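Local atomic coordinates of APL1 (Anopheles gambiae, PDB entry 3O6N), a protein that probably pairs, in its APL1C form, with the leucine-rich repeat protein LRIM1 in a heterodimeric complex that regulates complement-like immunity in the mosquito. Residues N282-L287 and S303-L308; L333-H338 and R357-N362; K342-S347 and P366-A371; W351-L356 and D378-H383. One frame throughout, in Å; residues are numbered along the deposited sequence.

Contact 1: N282-L287 and S303-L308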
# COMPACT_ATOMS: atom_id res chain seq x y z
N ASN A 282 6.41 17.94 5.20
CA ASN A 282 7.14 17.63 6.41
C ASN A 282 7.43 18.94 7.12
O ASN A 282 6.64 19.88 7.03
CB ASN A 282 8.43 16.85 6.10
CG ASN A 282 8.17 15.36 5.94
OD1 ASN A 282 8.42 14.58 6.86
ND2 ASN A 282 7.67 14.96 4.77
N ARG A 283 8.55 19.02 7.82
CA ARG A 283 8.94 20.26 8.47
C ARG A 283 10.38 20.61 8.14
O ARG A 283 11.12 21.07 9.00
CB ARG A 283 8.74 20.15 9.99
CG ARG A 283 7.34 19.73 10.39
CD ARG A 283 7.07 20.03 11.86
NE ARG A 283 8.01 19.36 12.74
CZ ARG A 283 7.70 18.32 13.52
NH1 ARG A 283 6.46 17.84 13.53
NH2 ARG A 283 8.63 17.77 14.29
N LEU A 284 10.76 20.39 6.88
CA LEU A 284 12.15 20.56 6.48
C LEU A 284 12.59 22.01 6.57
O LEU A 284 11.93 22.91 6.06
CB LEU A 284 12.37 20.07 5.05
CG LEU A 284 11.97 18.63 4.74
CD1 LEU A 284 12.36 18.31 3.31
CD2 LEU A 284 12.63 17.67 5.72
N VAL A 285 13.73 22.22 7.24
CA VAL A 285 14.35 23.54 7.30
C VAL A 285 15.74 23.48 6.69
O VAL A 285 16.38 24.51 6.51
CB VAL A 285 14.45 24.06 8.74
CG1 VAL A 285 13.07 24.34 9.32
CG2 VAL A 285 15.23 23.08 9.62
N ALA A 286 16.20 22.27 6.38
CA ALA A 286 17.56 22.08 5.88
C ALA A 286 17.61 20.99 4.82
O ALA A 286 17.00 19.93 4.98
CB ALA A 286 18.50 21.75 7.02
N LEU A 287 18.36 21.24 3.75
CA LEU A 287 18.50 20.28 2.67
C LEU A 287 19.92 20.27 2.13
O LEU A 287 20.41 21.29 1.64
CB LEU A 287 17.54 20.64 1.54
CG LEU A 287 17.69 19.81 0.26
CD1 LEU A 287 17.22 18.39 0.50
CD2 LEU A 287 16.91 20.46 -0.89
N SER A 303 7.76 20.21 -1.72
CA SER A 303 6.71 21.21 -1.52
C SER A 303 6.14 21.15 -0.11
O SER A 303 6.16 20.11 0.54
CB SER A 303 5.59 21.06 -2.57
OG SER A 303 4.88 19.82 -2.40
N HIS A 304 5.63 22.29 0.36
CA HIS A 304 4.99 22.37 1.67
C HIS A 304 5.93 22.00 2.81
O HIS A 304 5.66 21.08 3.59
CB HIS A 304 3.70 21.54 1.70
CG HIS A 304 2.60 22.13 0.87
ND1 HIS A 304 2.42 21.81 -0.46
CD2 HIS A 304 1.65 23.04 1.17
CE1 HIS A 304 1.40 22.48 -0.94
NE2 HIS A 304 0.91 23.24 0.03
N ASN A 305 7.04 22.71 2.89
CA ASN A 305 7.97 22.59 4.00
C ASN A 305 8.34 23.98 4.50
O ASN A 305 7.60 24.94 4.27
CB ASN A 305 9.20 21.78 3.60
CG ASN A 305 8.93 20.28 3.58
OD1 ASN A 305 8.80 19.66 4.63
ND2 ASN A 305 8.84 19.70 2.38
N HIS A 306 9.47 24.10 5.18
CA HIS A 306 9.90 25.39 5.72
C HIS A 306 11.30 25.73 5.25
O HIS A 306 12.10 26.29 6.00
CB HIS A 306 9.84 25.36 7.25
CG HIS A 306 8.50 25.00 7.80
ND1 HIS A 306 8.34 24.20 8.91
CD2 HIS A 306 7.25 25.32 7.38
CE1 HIS A 306 7.05 24.05 9.16
NE2 HIS A 306 6.37 24.71 8.25
N LEU A 307 11.59 25.39 4.00
CA LEU A 307 12.92 25.62 3.44
C LEU A 307 13.15 27.10 3.17
O LEU A 307 12.25 27.81 2.75
CB LEU A 307 13.08 24.81 2.16
CG LEU A 307 13.09 23.29 2.40
CD1 LEU A 307 12.97 22.53 1.08
CD2 LEU A 307 14.35 22.90 3.15
N LEU A 308 14.38 27.56 3.43
CA LEU A 308 14.74 28.96 3.25
C LEU A 308 15.86 29.12 2.23
O LEU A 308 15.78 29.97 1.34
CB LEU A 308 15.19 29.57 4.58
CG LEU A 308 14.20 29.68 5.74
CD1 LEU A 308 14.94 30.06 7.02
CD2 LEU A 308 13.13 30.70 5.42
O HOH W 1 4.37 21.27 6.14
O HOH W 2 16.60 25.90 4.44

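Contact 2: L333-H338 and R357-N362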
# COMPACT_ATOMS: atom_id res chain seq x y z
N LEU A 333 17.25 30.34 -6.17
CA LEU A 333 17.39 29.07 -6.87
C LEU A 333 18.29 29.30 -8.08
O LEU A 333 18.11 30.25 -8.83
CB LEU A 333 16.02 28.56 -7.33
CG LEU A 333 16.04 27.23 -8.10
CD1 LEU A 333 16.51 26.10 -7.19
CD2 LEU A 333 14.66 26.92 -8.69
N LYS A 334 19.27 28.42 -8.25
CA LYS A 334 20.18 28.50 -9.39
C LYS A 334 20.14 27.22 -10.21
O LYS A 334 20.18 26.12 -9.66
CB LYS A 334 21.62 28.74 -8.91
CG LYS A 334 21.91 30.14 -8.41
CD LYS A 334 23.37 30.26 -8.01
CE LYS A 334 23.72 31.67 -7.57
NZ LYS A 334 25.14 31.75 -7.13
N LEU A 335 20.06 27.37 -11.53
CA LEU A 335 20.10 26.24 -12.44
C LEU A 335 21.15 26.48 -13.51
O LEU A 335 21.35 27.61 -13.95
CB LEU A 335 18.73 26.02 -13.09
CG LEU A 335 17.55 25.58 -12.22
CD1 LEU A 335 16.28 25.50 -13.06
CD2 LEU A 335 17.82 24.24 -11.55
N SER A 336 21.83 25.42 -13.93
CA SER A 336 22.80 25.50 -15.01
C SER A 336 22.08 25.62 -16.35
O SER A 336 20.91 25.25 -16.46
CB SER A 336 23.70 24.27 -15.02
OG SER A 336 24.46 24.18 -13.83
N THR A 337 22.79 26.11 -17.36
CA THR A 337 22.22 26.27 -18.69
C THR A 337 21.72 24.93 -19.23
O THR A 337 20.77 24.89 -20.02
CB THR A 337 23.25 26.86 -19.67
OG1 THR A 337 23.82 28.04 -19.10
CG2 THR A 337 22.60 27.20 -21.00
N HIS A 338 22.35 23.85 -18.80
CA HIS A 338 22.08 22.52 -19.34
C HIS A 338 21.21 21.65 -18.44
O HIS A 338 21.19 20.42 -18.59
CB HIS A 338 23.40 21.81 -19.62
CG HIS A 338 24.26 21.65 -18.40
ND1 HIS A 338 24.02 20.68 -17.44
CD2 HIS A 338 25.34 22.34 -17.98
CE1 HIS A 338 24.93 20.78 -16.49
NE2 HIS A 338 25.74 21.78 -16.79
N ARG A 357 15.27 36.65 -11.96
CA ARG A 357 15.69 37.11 -13.28
C ARG A 357 16.76 36.20 -13.87
O ARG A 357 16.70 35.83 -15.04
CB ARG A 357 16.18 38.56 -13.24
CG ARG A 357 15.06 39.55 -13.05
CD ARG A 357 15.55 40.99 -13.06
NE ARG A 357 14.67 41.80 -12.24
CZ ARG A 357 14.98 42.27 -11.04
NH1 ARG A 357 16.18 42.04 -10.52
NH2 ARG A 357 14.09 42.99 -10.37
N ALA A 358 17.73 35.82 -13.04
CA ALA A 358 18.78 34.90 -13.49
C ALA A 358 18.18 33.54 -13.82
O ALA A 358 18.50 32.93 -14.84
CB ALA A 358 19.86 34.76 -12.42
N LEU A 359 17.29 33.06 -12.95
CA LEU A 359 16.69 31.74 -13.13
C LEU A 359 16.03 31.62 -14.50
O LEU A 359 16.28 30.66 -15.23
CB LEU A 359 15.65 31.48 -12.04
CG LEU A 359 15.01 30.09 -12.05
CD1 LEU A 359 16.07 29.02 -11.82
CD2 LEU A 359 13.91 30.01 -11.01
N PHE A 360 15.21 32.61 -14.84
CA PHE A 360 14.42 32.56 -16.07
C PHE A 360 15.22 32.76 -17.36
O PHE A 360 14.66 32.74 -18.45
CB PHE A 360 13.23 33.51 -15.99
CG PHE A 360 12.03 32.92 -15.30
CD1 PHE A 360 10.95 32.46 -16.04
CD2 PHE A 360 12.00 32.79 -13.92
CE1 PHE A 360 9.85 31.90 -15.41
CE2 PHE A 360 10.90 32.24 -13.29
CZ PHE A 360 9.83 31.79 -14.04
N ARG A 361 16.53 32.94 -17.24
CA ARG A 361 17.38 32.91 -18.43
C ARG A 361 17.48 31.48 -18.95
O ARG A 361 17.78 31.26 -20.13
CB ARG A 361 18.78 33.46 -18.11
CG ARG A 361 18.80 34.93 -17.70
CD ARG A 361 20.23 35.42 -17.51
NE ARG A 361 20.95 35.47 -18.77
CZ ARG A 361 22.28 35.55 -18.87
NH1 ARG A 361 23.03 35.58 -17.78
NH2 ARG A 361 22.85 35.59 -20.07
N ASN A 362 17.23 30.51 -18.07
CA ASN A 362 17.41 29.09 -18.41
C ASN A 362 16.17 28.22 -18.31
O ASN A 362 16.19 27.05 -18.69
CB ASN A 362 18.52 28.48 -17.55
CG ASN A 362 19.87 29.11 -17.83
OD1 ASN A 362 20.22 29.39 -18.98
ND2 ASN A 362 20.64 29.34 -16.77
O HOH W 3 18.77 29.31 -14.61

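Contact 3: K342-S347 and P366-A371. With NAG (2-acetamido-2-deoxy-beta-D-glucopyranose), chain D.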
# COMPACT_ATOMS: atom_id res chain seq x y z
N LYS A 342 11.86 19.45 -16.57
CA LYS A 342 10.70 19.51 -17.45
C LYS A 342 9.47 20.02 -16.71
O LYS A 342 8.53 20.52 -17.32
CB LYS A 342 10.42 18.14 -18.06
CG LYS A 342 11.51 17.61 -18.97
CD LYS A 342 11.77 18.57 -20.12
CE LYS A 342 12.87 18.04 -21.04
NZ LYS A 342 13.14 18.96 -22.18
N ASN A 343 9.47 19.88 -15.39
CA ASN A 343 8.36 20.33 -14.56
C ASN A 343 8.91 20.92 -13.26
O ASN A 343 9.54 20.22 -12.47
CB ASN A 343 7.41 19.17 -14.26
CG ASN A 343 6.05 19.64 -13.75
OD1 ASN A 343 5.93 20.70 -13.14
ND2 ASN A 343 5.02 18.84 -14.02
N LEU A 344 8.65 22.21 -13.04
CA LEU A 344 9.17 22.92 -11.88
C LEU A 344 8.07 23.76 -11.23
O LEU A 344 7.39 24.51 -11.92
CB LEU A 344 10.33 23.82 -12.31
CG LEU A 344 11.00 24.73 -11.27
CD1 LEU A 344 11.67 23.90 -10.18
CD2 LEU A 344 12.01 25.65 -11.96
N THR A 345 7.89 23.63 -9.92
CA THR A 345 6.97 24.51 -9.20
C THR A 345 7.74 25.45 -8.27
O THR A 345 8.70 25.04 -7.62
CB THR A 345 5.89 23.75 -8.41
OG1 THR A 345 6.51 22.91 -7.42
CG2 THR A 345 5.04 22.89 -9.35
N LEU A 346 7.30 26.71 -8.21
CA LEU A 346 8.08 27.77 -7.57
C LEU A 346 7.24 28.73 -6.73
O LEU A 346 7.78 29.56 -6.00
CB LEU A 346 8.82 28.59 -8.63
CG LEU A 346 9.81 27.84 -9.51
CD1 LEU A 346 10.27 28.72 -10.67
CD2 LEU A 346 11.00 27.36 -8.68
N SER A 347 5.92 28.63 -6.83
CA SER A 347 5.05 29.62 -6.21
C SER A 347 4.99 29.48 -4.69
O SER A 347 5.42 28.47 -4.12
CB SER A 347 3.64 29.59 -6.82
OG SER A 347 2.91 28.45 -6.40
N PRO A 366 5.84 26.63 -20.30
CA PRO A 366 5.14 25.97 -19.20
C PRO A 366 5.95 24.95 -18.38
O PRO A 366 5.34 24.24 -17.59
CB PRO A 366 4.00 25.25 -19.93
CG PRO A 366 4.62 24.86 -21.24
CD PRO A 366 5.59 25.97 -21.60
N ALA A 367 7.26 24.87 -18.57
CA ALA A 367 8.07 24.00 -17.71
C ALA A 367 7.83 24.39 -16.26
O ALA A 367 7.53 23.55 -15.41
CB ALA A 367 9.54 24.08 -18.07
N VAL A 368 7.96 25.69 -15.98
CA VAL A 368 7.49 26.25 -14.72
C VAL A 368 5.97 26.13 -14.70
O VAL A 368 5.28 26.75 -15.51
CB VAL A 368 7.92 27.72 -14.55
CG1 VAL A 368 7.29 28.31 -13.30
CG2 VAL A 368 9.45 27.81 -14.48
N ASP A 369 5.46 25.34 -13.76
CA ASP A 369 4.06 24.92 -13.81
C ASP A 369 3.12 25.87 -13.08
O ASP A 369 1.90 25.80 -13.27
CB ASP A 369 3.93 23.52 -13.22
CG ASP A 369 2.53 22.95 -13.38
OD1 ASP A 369 2.12 22.73 -14.54
OD2 ASP A 369 1.86 22.71 -12.36
N ASP A 370 3.67 26.77 -12.27
CA ASP A 370 2.82 27.62 -11.45
C ASP A 370 3.23 29.09 -11.43
O ASP A 370 4.17 29.50 -12.11
CB ASP A 370 2.73 27.07 -10.02
CG ASP A 370 4.08 27.00 -9.32
OD1 ASP A 370 5.12 27.18 -9.99
OD2 ASP A 370 4.09 26.76 -8.09
N ALA A 371 2.50 29.88 -10.64
CA ALA A 371 2.75 31.31 -10.53
C ALA A 371 2.03 31.85 -9.29
O ALA A 371 1.16 31.19 -8.73
CB ALA A 371 2.25 32.03 -11.78
C1 NAG D . 3.86 19.29 -13.28
C2 NAG D . 2.68 18.73 -14.07
C3 NAG D . 1.36 18.87 -13.32
C4 NAG D . 1.49 18.43 -11.87
C5 NAG D . 2.70 19.09 -11.22
C6 NAG D . 2.87 18.60 -9.78
C7 NAG D . 2.81 18.80 -16.49
C8 NAG D . 2.82 19.65 -17.73
N2 NAG D . 2.58 19.42 -15.34
O3 NAG D . 0.38 18.07 -13.95
O4 NAG D . 0.32 18.77 -11.17
O5 NAG D . 3.87 18.80 -11.95
O6 NAG D . 2.60 19.65 -8.88
O7 NAG D . 3.00 17.59 -16.57
O HOH W 4 -0.07 28.47 -7.14

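Contact 4: W351-L356 and D378-H383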
# COMPACT_ATOMS: atom_id res chain seq x y z
N TRP A 351 10.99 34.82 -2.80
CA TRP A 351 12.05 35.03 -3.78
C TRP A 351 12.76 36.37 -3.71
O TRP A 351 12.14 37.41 -3.46
CB TRP A 351 11.50 34.85 -5.19
CG TRP A 351 10.95 33.48 -5.44
CD1 TRP A 351 9.65 33.15 -5.64
CD2 TRP A 351 11.69 32.26 -5.50
NE1 TRP A 351 9.53 31.80 -5.83
CE2 TRP A 351 10.77 31.22 -5.74
CE3 TRP A 351 13.05 31.94 -5.37
CZ2 TRP A 351 11.15 29.89 -5.87
CZ3 TRP A 351 13.43 30.61 -5.49
CH2 TRP A 351 12.49 29.60 -5.74
N ASP A 352 14.07 36.33 -3.94
CA ASP A 352 14.83 37.52 -4.27
C ASP A 352 14.65 37.76 -5.77
O ASP A 352 14.78 36.84 -6.57
CB ASP A 352 16.31 37.29 -3.96
CG ASP A 352 17.20 38.37 -4.53
OD1 ASP A 352 17.25 39.47 -3.95
OD2 ASP A 352 17.86 38.12 -5.57
N CYS A 353 14.33 39.00 -6.14
CA CYS A 353 14.04 39.30 -7.54
C CYS A 353 15.20 38.99 -8.49
O CYS A 353 14.99 38.43 -9.56
CB CYS A 353 13.59 40.75 -7.71
SG CYS A 353 12.01 41.12 -6.96
N ASN A 354 16.41 39.36 -8.09
CA ASN A 354 17.58 39.11 -8.93
C ASN A 354 17.75 37.62 -9.23
O ASN A 354 18.11 37.24 -10.35
CB ASN A 354 18.85 39.66 -8.28
CG ASN A 354 18.94 41.17 -8.35
OD1 ASN A 354 19.10 41.84 -7.34
ND2 ASN A 354 18.82 41.70 -9.56
N SER A 355 17.49 36.79 -8.24
CA SER A 355 17.59 35.34 -8.42
C SER A 355 16.59 34.85 -9.47
O SER A 355 16.92 34.01 -10.30
CB SER A 355 17.39 34.61 -7.10
OG SER A 355 17.70 33.23 -7.25
N LEU A 356 15.37 35.38 -9.43
CA LEU A 356 14.35 35.00 -10.41
C LEU A 356 14.71 35.45 -11.82
O LEU A 356 14.47 34.71 -12.78
CB LEU A 356 12.98 35.56 -10.01
CG LEU A 356 12.30 34.89 -8.82
CD1 LEU A 356 10.93 35.53 -8.60
CD2 LEU A 356 12.17 33.38 -9.05
N ASP A 378 5.68 44.84 -0.10
CA ASP A 378 7.10 45.00 -0.41
C ASP A 378 7.55 44.16 -1.60
O ASP A 378 8.73 44.13 -1.94
CB ASP A 378 7.95 44.64 0.80
CG ASP A 378 7.77 45.61 1.95
OD1 ASP A 378 7.61 46.82 1.68
OD2 ASP A 378 7.79 45.17 3.12
N TYR A 379 6.61 43.46 -2.22
CA TYR A 379 6.94 42.50 -3.26
C TYR A 379 6.33 42.89 -4.61
O TYR A 379 5.44 43.74 -4.68
CB TYR A 379 6.49 41.10 -2.86
CG TYR A 379 7.28 40.52 -1.70
CD1 TYR A 379 8.06 39.38 -1.86
CD2 TYR A 379 7.25 41.12 -0.45
CE1 TYR A 379 8.79 38.86 -0.80
CE2 TYR A 379 7.97 40.61 0.61
CZ TYR A 379 8.74 39.48 0.44
OH TYR A 379 9.45 38.98 1.50
N GLN A 380 6.83 42.28 -5.67
CA GLN A 380 6.33 42.50 -7.01
C GLN A 380 6.47 41.21 -7.80
O GLN A 380 7.19 40.30 -7.38
CB GLN A 380 7.12 43.62 -7.70
CG GLN A 380 8.58 43.25 -7.96
CD GLN A 380 9.35 44.36 -8.65
OE1 GLN A 380 8.80 45.42 -8.95
NE2 GLN A 380 10.63 44.12 -8.91
N LEU A 381 5.78 41.12 -8.93
CA LEU A 381 5.90 39.95 -9.80
C LEU A 381 7.15 40.04 -10.68
O LEU A 381 7.39 41.06 -11.33
CB LEU A 381 4.66 39.79 -10.67
CG LEU A 381 3.37 39.36 -9.96
CD1 LEU A 381 2.19 39.46 -10.91
CD2 LEU A 381 3.50 37.95 -9.40
N GLU A 382 7.93 38.97 -10.67
CA GLU A 382 9.06 38.81 -11.58
C GLU A 382 8.85 37.47 -12.27
O GLU A 382 8.89 36.42 -11.63
CB GLU A 382 10.38 38.82 -10.81
CG GLU A 382 11.63 38.72 -11.68
CD GLU A 382 11.63 39.73 -12.82
OE1 GLU A 382 11.77 40.94 -12.55
OE2 GLU A 382 11.50 39.30 -13.98
N HIS A 383 8.59 37.52 -13.57
CA HIS A 383 8.24 36.32 -14.32
C HIS A 383 7.13 35.53 -13.63
O HIS A 383 7.21 34.31 -13.49
CB HIS A 383 9.48 35.46 -14.56
CG HIS A 383 10.53 36.13 -15.39
ND1 HIS A 383 10.30 36.54 -16.69
CD2 HIS A 383 11.81 36.46 -15.11
CE1 HIS A 383 11.40 37.10 -17.17
NE2 HIS A 383 12.33 37.06 -16.23

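Contact 1: N282-L287 and S303-L308
Asn-305 of 303-308 pushes its side-chain amide under the backbone of Asn-282, Arg-283 and Leu-284, and most of the polar chemistry runs through its OD1. The straighter bond comes from Leu-284 N, 3.1 Å from Asn-305 OD1 at 173°, with the donor above the carbonyl plane of the amide; a weak, bent bond from Asn-282 N reaches the same oxygen. The chi1 of -78° sets Asn-305 CG beside its own backbone N and aims the amide inward. Its ND2 donates to Leu-302 O and Ile-279 O, which fixes which way round the amide lies. Asparagine suits this place because one short side chain can both accept from and donate to the backbones of successive coils. Between the main chains, His-306 N gives a bond of 2.9 Å to Leu-284 O, bent at the hydrogen (136°).

A water extends the polar contact by joining Asn-282 O to His-304 O. Among the apolar groups, Leu-284 lies with its CG against the amide, 3.3 Å from Asn-305 OD1, and its CB 3.9 Å from Leu-307 CD2, which also approaches Leu-287 CB; Val-285 CG1 rests on His-306 CB nearer the surface. The buried amide thus has both its oxygen and its nitrogen engaged by backbone groups, as in the asparagine position of leucine-rich repeats, with Leu-284 and Leu-307 packed together beside it.

Contact 2: L333-H338 and R357-N362
Leu-359 of helix 353-359 spreads its two methyls over a pair of leucines from 333-338. CD1 meets Leu-335 CD1 at 3.7 Å, and CD2 meets Leu-333 CD2 at 3.9 Å; in both pairs the side chains are inclined to one another rather than aligned. Leu-359 CG stands opposite its backbone N (chi1 -176°), which carries the fork across to the loop. A branched apolar chain suits the place, since CD1 lies between both leucines while CD2 adds to the contact with Leu-333. Phe-317 of helix 314-317 also packs on Leu-333 and Leu-335.

Asn-362 takes over nearer the surface. Its amide slants across Thr-337, with OD1 3.7 Å from Thr-337 CA and 3.8 Å from Thr-337 CG2, while ND2 turns to Leu-335 O in a weak bond of 3.4 Å. A water reinforces that reach: it accepts from Asn-362 ND2 at 2.9 Å and donates to both Leu-335 O and Leu-359 O, so the two carbonyls are tied through solvent. Helix 353-359, which Cys-353 ties by a disulfide to Cys-387, is laid on leucines of the loop leading to the last solenoid strand, an arrangement typical of the C-terminal cap of an extracellular leucine-rich repeat domain.

Contact 3: K342-S347 and P366-A371
The end strand of the leucine-rich repeat solenoid, 343-345, is flanked here by 366-371, an irregular segment that runs alongside in the same direction and adds a single beta bridge at Leu-344 and Val-368. Leu-344 N donates to Ala-367 O at 2.9 Å, and Asp-369 N returns a bond of 2.8 Å to Leu-344 O. Beyond the bridge the carboxylate of Asp-370 takes over the role of a main-chain partner. OD1 accepts from Leu-346 N at 2.9 Å through its syn lone pair, whereas OD2 receives Ser-347 N and, at 2.7 Å, Ser-347 OG, both from the same face of the carboxylate. An aspartate suits the spot, having two oxygens for three donors; this grip probably stabilises its negative charge.

On the inner side, Val-368 CG1 packs 4.0 Å from Leu-346 CD1, the two side chains nearly at right angles. Asn-343 ND2 carries a covalently linked sugar, NAG, whose N2 makes a weak hydrogen bond of 3.4 Å to Asp-369 OD1 and which is also hydrogen-bonded to Tyr-324 OH. Strand 322-324 lies along the other edge of 343-345, and strand 385-388 touches Leu-346 and Ser-347. Segment 366-371, which belongs to the C-terminal region after helix 353-359, thus covers the edge of the last strand.

Contact 4: W351-L356 and D378-H383
With CG set opposite its backbone N (chi1 -177°) and the chain then bent at chi2 (51°), Glu-382 lays its methylene groups against Leu-356 and leaves its carboxylate to Arg-357. The two side chains run alongside in opposite senses: Leu-356 CB lies 3.8 Å from Glu-382 CG, while Leu-356 CD1 reaches 3.8 Å from Glu-382 O. Leucine fits because its branches can fill two sides at once. CD1 faces the strand, and CD2 sits 3.7 Å above the plane of the Trp-351 ring, displaced toward its rim. The pairing of Glu-382 with Arg-357 is a salt bridge, so a long side chain can be apolar along its methylenes and charged at its end.

Gln-380, extended beyond CG, brings NE2 to 3.8 Å from Cys-353 SG, a van der Waals approach to a sulfur already committed to the disulfide with Cys-387. His-383 approaches the helix through CD2, 3.9 Å from Leu-356 O. At the start of the helix Asp-352 is the N-cap, its OD2 accepting from Ser-355 N at 3.0 Å.

No hydrogen bond crosses between the segments; strand 385-388 links them, lying between strands 351-352 and 380-382, parallel to the first and antiparallel to the second, and packing against both Leu-356 and Glu-382. The same ring of His-383 that approaches Leu-356 also stacks with Phe-360.

How the contacts relate
Contact 1 comes first along the chain and closes before the others open; it joins two successive coils of the solenoid, about 18 to 22 Å between centres from the rest and without touching them. Contacts 2, 3 and 4 have alternating segments, with centres about 13 to 15 Å apart, and touch one another. Contacts 2 and 4 share helix 353-359 and meet where Leu-333 packs on Trp-351; Leu-346 of contact 3 packs on Leu-333 and Leu-359 of contact 2, and its carbonyl probably accepts from Trp-351 of contact 4. The repeats thus pass into an interlocked C-terminal cap that covers the end of their leucine core.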